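Local coordinates for glycerate dehydrogenase related protein (Thermoplasma acidophilum, PDB 3GVX) that is probably a D-isomer specific 2-hydroxyacid dehydrogenase that reduces glyoxylate or hydroxypyruvate with a nicotinamide cofactor, at residues 53-57 against 58-62; 265-268 against 269-273. One frame throughout, in Å; residues are numbered along the deposited sequence.

Contact 1: 53-57 against 58-62; sequences IQAIS and AGVDH
A local contact round a tight bend, carried by Ser57, Gly59 and His62, sits where the chain leaves the C-terminal end of strand 52-55 in the five-stranded parallel sheet. Its focus is the carbonyl oxygen of Gly59, which receives two side-chain donors. Ser57 OG, set between its backbone N and carbonyl carbon (chi1 60°), is brought to Gly59 O and donates to it at 2.8 Å, lying in the carbonyl plane. The imidazole reaches back to the same oxygen: His62 NE2 gives its hydrogen to Gly59 O at 3.1 Å, with the acceptor close to the ring plane. This second donor stands above the carbonyl plane, and its N-H...O angle of 136° makes the bond a bent one. Ser57 OG also lies at the ring's edge. Replacing Ser57 by an alanine would probably leave Gly59 O with the bent bond from His62 NE2 but without its in-plane donor, the bend less firmly held. Nearer the sheet, Val60 CG1 rests on Ala55 CB at 4.2 Å, and Val60 also touches Leu74 of the neighbouring strand. This is the Ser-Ala-Gly-Val-Asp loop after the fourth strand of the flavodoxin-like domain, which in related 2-hydroxyacid dehydrogenases borders the substrate cleft.

Contact 2: 265-268 against 269-273; sequences MDIA and IQLAF
Ile267 and Leu271 meet one turn apart, an i to i+4 pair near the start of the alpha-helix 266-279. Their branches cross at an angle, with Ile267 CG2 lying 3.9 Å from Leu271 CD1. Leu271 has CG anti to its carbonyl carbon (chi1 -66°), which turns the side chain back over the preceding turn and sets Leu271 CG 3.4 Å from Ile267 O. Both residues touch Ala80 of helix 79-97 and Tyr121 of the second subunit, and this face of the helix therefore takes part in the dimer contact. The other branch of Ile267 leads towards Gln270, where Ile267 CD1 packs on Gln270 CB at 4.1 Å. Gln270 is extended beyond CG, and its amide makes a weak bond to Glu274. Ile269 belongs to a different face: it reaches Val13 of helix 11-20 and Ile56, while its CG2 methyl comes within 3.4 Å of Asp266 O. Beneath the side chains two i to i+4 bonds are made, Leu271 N to Ile267 O at 3.1 Å with an angle of 164° at the hydrogen, and Ala272 N to Ala268 O at 3.0 Å; Gln270 N adds a weak bond to Ile267 O. Two residues before the Ile267-Leu271 bond, a water stands between donor and acceptor, donating to Met265 O at 2.6 Å and accepting from Ile269 N at 2.9 Å.

Contact 1 precedes contact 2 along the chain by some two hundred residues, yet their centres are only about 12 Å apart. In sequence the stretch between them includes the seven-stranded parallel sheet of the Rossmann-type nucleotide-binding domain, after which helix 266-279 returns to pack against the five-stranded sheet holding strand 52-55. The two contacts touch directly: Ile56 CG2 fits against Ile269 CD1 at 3.7 Å and Ala272 CB at 3.8 Å. Asn77 joins them from a third part of the chain, its ND2 bonding both Ile56 O and Ala268 O. The C-terminal helix thus completes the domain begun by the N-terminal residues, the split arrangement characteristic of this dehydrogenase family.

Contact 1: 53-57 against 58-62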
ATOM      1  N   ILE B  53      23.266   2.217  24.843  1.00 29.51           N
ATOM      2  CA  ILE B  53      23.513   3.413  24.070  1.00 28.18           C
ATOM      3  C   ILE B  53      22.755   3.325  22.764  1.00 28.21           C
ATOM      4  O   ILE B  53      22.912   2.374  22.001  1.00 29.10           O
ATOM      5  CB  ILE B  53      25.020   3.573  23.796  1.00 26.55           C
ATOM      6  CG1 ILE B  53      25.766   3.633  25.136  1.00 24.44           C
ATOM      7  CG2 ILE B  53      25.283   4.820  22.959  1.00 23.91           C
ATOM      8  CD1 ILE B  53      27.265   3.689  25.027  1.00 25.72           C
ATOM      9  N   GLN B  54      21.928   4.329  22.511  1.00 28.38           N
ATOM     10  CA  GLN B  54      21.106   4.371  21.307  1.00 26.89           C
ATOM     11  C   GLN B  54      21.466   5.491  20.334  1.00 27.89           C
ATOM     12  O   GLN B  54      21.224   6.662  20.618  1.00 28.25           O
ATOM     13  CB  GLN B  54      19.636   4.514  21.693  1.00 25.29           C
ATOM     14  CG  GLN B  54      18.708   4.610  20.509  1.00 26.33           C
ATOM     15  CD  GLN B  54      18.444   3.272  19.862  1.00 27.93           C
ATOM     16  OE1 GLN B  54      17.915   2.355  20.494  1.00 24.89           O
ATOM     17  NE2 GLN B  54      18.819   3.147  18.591  1.00 27.50           N
ATOM     18  N   ALA B  55      22.033   5.130  19.186  1.00 27.70           N
ATOM     19  CA  ALA B  55      22.371   6.100  18.155  1.00 28.28           C
ATOM     20  C   ALA B  55      21.059   6.413  17.431  1.00 28.87           C
ATOM     21  O   ALA B  55      20.183   5.554  17.310  1.00 27.61           O
ATOM     22  CB  ALA B  55      23.378   5.506  17.173  1.00 26.90           C
ATOM     23  N   ILE B  56      20.909   7.641  16.959  1.00 30.44           N
ATOM     24  CA  ILE B  56      19.678   8.001  16.267  1.00 32.58           C
ATOM     25  C   ILE B  56      19.846   7.842  14.773  1.00 33.04           C
ATOM     26  O   ILE B  56      18.888   7.950  14.026  1.00 34.76           O
ATOM     27  CB  ILE B  56      19.255   9.442  16.570  1.00 31.89           C
ATOM     28  CG1 ILE B  56      20.346  10.405  16.113  1.00 30.28           C
ATOM     29  CG2 ILE B  56      18.962   9.584  18.052  1.00 28.89           C
ATOM     30  CD1 ILE B  56      19.859  11.789  15.785  1.00 31.14           C
ATOM     31  N   SER B  57      21.074   7.584  14.336  1.00 33.72           N
ATOM     32  CA  SER B  57      21.350   7.391  12.915  1.00 34.08           C
ATOM     33  C   SER B  57      21.217   5.917  12.545  1.00 35.85           C
ATOM     34  O   SER B  57      21.134   5.055  13.420  1.00 36.01           O
ATOM     35  CB  SER B  57      22.749   7.906  12.557  1.00 34.03           C
ATOM     36  OG  SER B  57      23.746   7.222  13.281  1.00 35.81           O
ATOM     37  N   ALA B  58      21.215   5.642  11.246  1.00 36.87           N
ATOM     38  CA  ALA B  58      21.088   4.282  10.721  1.00 36.83           C
ATOM     39  C   ALA B  58      22.346   3.455  10.945  1.00 36.92           C
ATOM     40  O   ALA B  58      22.270   2.267  11.253  1.00 37.17           O
ATOM     41  CB  ALA B  58      20.759   4.340   9.238  1.00 36.30           C
ATOM     42  N   GLY B  59      23.498   4.098  10.794  1.00 37.53           N
ATOM     43  CA  GLY B  59      24.775   3.426  10.981  1.00 37.49           C
ATOM     44  C   GLY B  59      25.568   3.939  12.173  1.00 37.92           C
ATOM     45  O   GLY B  59      25.339   5.044  12.675  1.00 36.33           O
ATOM     46  N   VAL B  60      26.518   3.129  12.618  1.00 37.35           N
ATOM     47  CA  VAL B  60      27.346   3.473  13.755  1.00 38.40           C
ATOM     48  C   VAL B  60      28.826   3.518  13.418  1.00 40.86           C
ATOM     49  O   VAL B  60      29.660   3.652  14.303  1.00 39.54           O
ATOM     50  CB  VAL B  60      27.174   2.453  14.868  1.00 37.55           C
ATOM     51  CG1 VAL B  60      25.741   2.460  15.386  1.00 37.18           C
ATOM     52  CG2 VAL B  60      27.577   1.080  14.345  1.00 33.51           C
ATOM     53  N   ASP B  61      29.164   3.416  12.144  1.00 42.05           N
ATOM     54  CA  ASP B  61      30.572   3.419  11.796  1.00 44.35           C
ATOM     55  C   ASP B  61      31.339   4.663  12.224  1.00 42.71           C
ATOM     56  O   ASP B  61      32.555   4.624  12.362  1.00 43.63           O
ATOM     57  CB  ASP B  61      30.730   3.138  10.300  1.00 47.96           C
ATOM     58  CG  ASP B  61      30.043   1.838   9.891  1.00 52.21           C
ATOM     59  OD1 ASP B  61      30.246   0.812  10.579  1.00 51.33           O
ATOM     60  OD2 ASP B  61      29.287   1.840   8.896  1.00 54.08           O
ATOM     61  N   HIS B  62      30.631   5.756  12.471  1.00 40.60           N
ATOM     62  CA  HIS B  62      31.266   7.005  12.912  1.00 39.17           C
ATOM     63  C   HIS B  62      31.360   7.038  14.440  1.00 37.90           C
ATOM     64  O   HIS B  62      31.831   8.007  15.024  1.00 37.07           O
ATOM     65  CB  HIS B  62      30.459   8.228  12.459  1.00 41.13           C
ATOM     66  CG  HIS B  62      29.022   8.162  12.844  1.00 42.49           C
ATOM     67  ND1 HIS B  62      28.416   9.135  13.611  1.00 42.28           N
ATOM     68  CD2 HIS B  62      28.081   7.231  12.597  1.00 43.37           C
ATOM     69  CE1 HIS B  62      27.156   8.796  13.817  1.00 43.79           C
ATOM     70  NE2 HIS B  62      26.924   7.645  13.215  1.00 43.68           N
TER

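Contact 2: 265-268 against 269-273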
HETATM    1  N   MSE B 265      14.550  11.931   8.288  1.00 44.25           N
HETATM    2  CA  MSE B 265      13.120  11.871   8.339  1.00 43.33           C
HETATM    3  C   MSE B 265      12.755  12.142   9.791  1.00 43.19           C
HETATM    4  O   MSE B 265      13.399  11.625  10.706  1.00 42.94           O
HETATM    5  CB  MSE B 265      12.694  10.501   7.848  1.00 41.77           C
HETATM    6  CG  MSE B 265      13.070  10.307   6.374  1.00 43.06           C
HETATM    7 SE   MSE B 265      12.692   8.661   5.741  1.00 38.61          SE
HETATM    8  CE  MSE B 265      10.953   8.683   5.878  1.00 42.51           C
ATOM      9  N   ASP B 266      11.750  12.997   9.987  1.00 42.54           N
ATOM     10  CA  ASP B 266      11.273  13.395  11.320  1.00 42.47           C
ATOM     11  C   ASP B 266      10.863  12.237  12.167  1.00 40.25           C
ATOM     12  O   ASP B 266      10.706  12.352  13.370  1.00 39.59           O
ATOM     13  CB  ASP B 266      10.038  14.282  11.227  1.00 45.53           C
ATOM     14  CG  ASP B 266      10.276  15.526  10.437  1.00 49.24           C
ATOM     15  OD1 ASP B 266      11.457  15.903  10.277  1.00 49.90           O
ATOM     16  OD2 ASP B 266       9.281  16.131   9.988  1.00 50.83           O
ATOM     17  N   ILE B 267      10.646  11.125  11.506  1.00 38.76           N
ATOM     18  CA  ILE B 267      10.206   9.928  12.150  1.00 37.32           C
ATOM     19  C   ILE B 267      11.343   9.120  12.795  1.00 36.29           C
ATOM     20  O   ILE B 267      11.108   8.335  13.715  1.00 34.89           O
ATOM     21  CB  ILE B 267       9.387   9.143  11.098  1.00 38.54           C
ATOM     22  CG1 ILE B 267       7.955   8.974  11.612  1.00 41.75           C
ATOM     23  CG2 ILE B 267      10.122   7.900  10.632  1.00 37.69           C
ATOM     24  CD1 ILE B 267       7.832   8.581  13.078  1.00 43.27           C
ATOM     25  N   ALA B 268      12.570   9.341  12.321  1.00 35.16           N
ATOM     26  CA  ALA B 268      13.757   8.652  12.837  1.00 34.38           C
ATOM     27  C   ALA B 268      13.937   8.861  14.334  1.00 33.58           C
ATOM     28  O   ALA B 268      14.123   7.908  15.077  1.00 31.17           O
ATOM     29  CB  ALA B 268      15.005   9.120  12.085  1.00 33.48           C
ATOM     30  N   ILE B 269      13.836  10.107  14.781  1.00 33.67           N
ATOM     31  CA  ILE B 269      14.013  10.407  16.194  1.00 33.80           C
ATOM     32  C   ILE B 269      13.017   9.683  17.092  1.00 33.36           C
ATOM     33  O   ILE B 269      13.375   9.214  18.165  1.00 32.39           O
ATOM     34  CB  ILE B 269      14.008  11.951  16.447  1.00 35.31           C
ATOM     35  CG1 ILE B 269      14.531  12.238  17.861  1.00 37.84           C
ATOM     36  CG2 ILE B 269      12.636  12.551  16.158  1.00 35.47           C
ATOM     37  CD1 ILE B 269      16.010  11.868  18.044  1.00 39.48           C
ATOM     38  N   GLN B 270      11.776   9.542  16.638  1.00 33.44           N
ATOM     39  CA  GLN B 270      10.775   8.839  17.433  1.00 32.47           C
ATOM     40  C   GLN B 270      11.074   7.359  17.535  1.00 31.52           C
ATOM     41  O   GLN B 270      10.931   6.764  18.593  1.00 29.45           O
ATOM     42  CB  GLN B 270       9.386   9.021  16.844  1.00 35.00           C
ATOM     43  CG  GLN B 270       8.285   8.519  17.748  1.00 37.76           C
ATOM     44  CD  GLN B 270       6.917   8.905  17.237  1.00 39.29           C
ATOM     45  OE1 GLN B 270       6.718  10.020  16.750  1.00 40.41           O
ATOM     46  NE2 GLN B 270       5.964   7.991  17.350  1.00 38.04           N
ATOM     47  N   LEU B 271      11.471   6.765  16.416  1.00 29.43           N
ATOM     48  CA  LEU B 271      11.812   5.344  16.391  1.00 27.78           C
ATOM     49  C   LEU B 271      12.996   5.085  17.325  1.00 27.26           C
ATOM     50  O   LEU B 271      13.066   4.041  17.971  1.00 24.89           O
ATOM     51  CB  LEU B 271      12.142   4.892  14.958  1.00 27.51           C
ATOM     52  CG  LEU B 271      10.968   4.923  13.961  1.00 29.49           C
ATOM     53  CD1 LEU B 271      11.499   4.847  12.531  1.00 29.65           C
ATOM     54  CD2 LEU B 271       9.989   3.786  14.274  1.00 27.40           C
ATOM     55  N   ALA B 272      13.914   6.049  17.398  1.00 27.33           N
ATOM     56  CA  ALA B 272      15.080   5.934  18.273  1.00 27.08           C
ATOM     57  C   ALA B 272      14.631   5.816  19.728  1.00 28.45           C
ATOM     58  O   ALA B 272      15.037   4.898  20.429  1.00 29.93           O
ATOM     59  CB  ALA B 272      16.017   7.142  18.087  1.00 26.60           C
ATOM     60  N   PHE B 273      13.768   6.718  20.179  1.00 28.41           N
ATOM     61  CA  PHE B 273      13.291   6.652  21.565  1.00 30.04           C
ATOM     62  C   PHE B 273      12.470   5.413  21.829  1.00 30.97           C
ATOM     63  O   PHE B 273      12.530   4.826  22.906  1.00 30.19           O
ATOM     64  CB  PHE B 273      12.445   7.882  21.942  1.00 32.90           C
ATOM     65  CG  PHE B 273      13.218   9.167  21.998  1.00 36.59           C
ATOM     66  CD1 PHE B 273      14.428   9.245  22.659  1.00 37.97           C
ATOM     67  CD2 PHE B 273      12.742  10.300  21.381  1.00 38.49           C
ATOM     68  CE1 PHE B 273      15.148  10.427  22.693  1.00 38.90           C
ATOM     69  CE2 PHE B 273      13.457  11.476  21.419  1.00 40.16           C
ATOM     70  CZ  PHE B 273      14.662  11.533  22.074  1.00 39.57           C
TER
HETATM   71  O   HOH W   1      14.142  12.452  13.045  1.00 43.86           O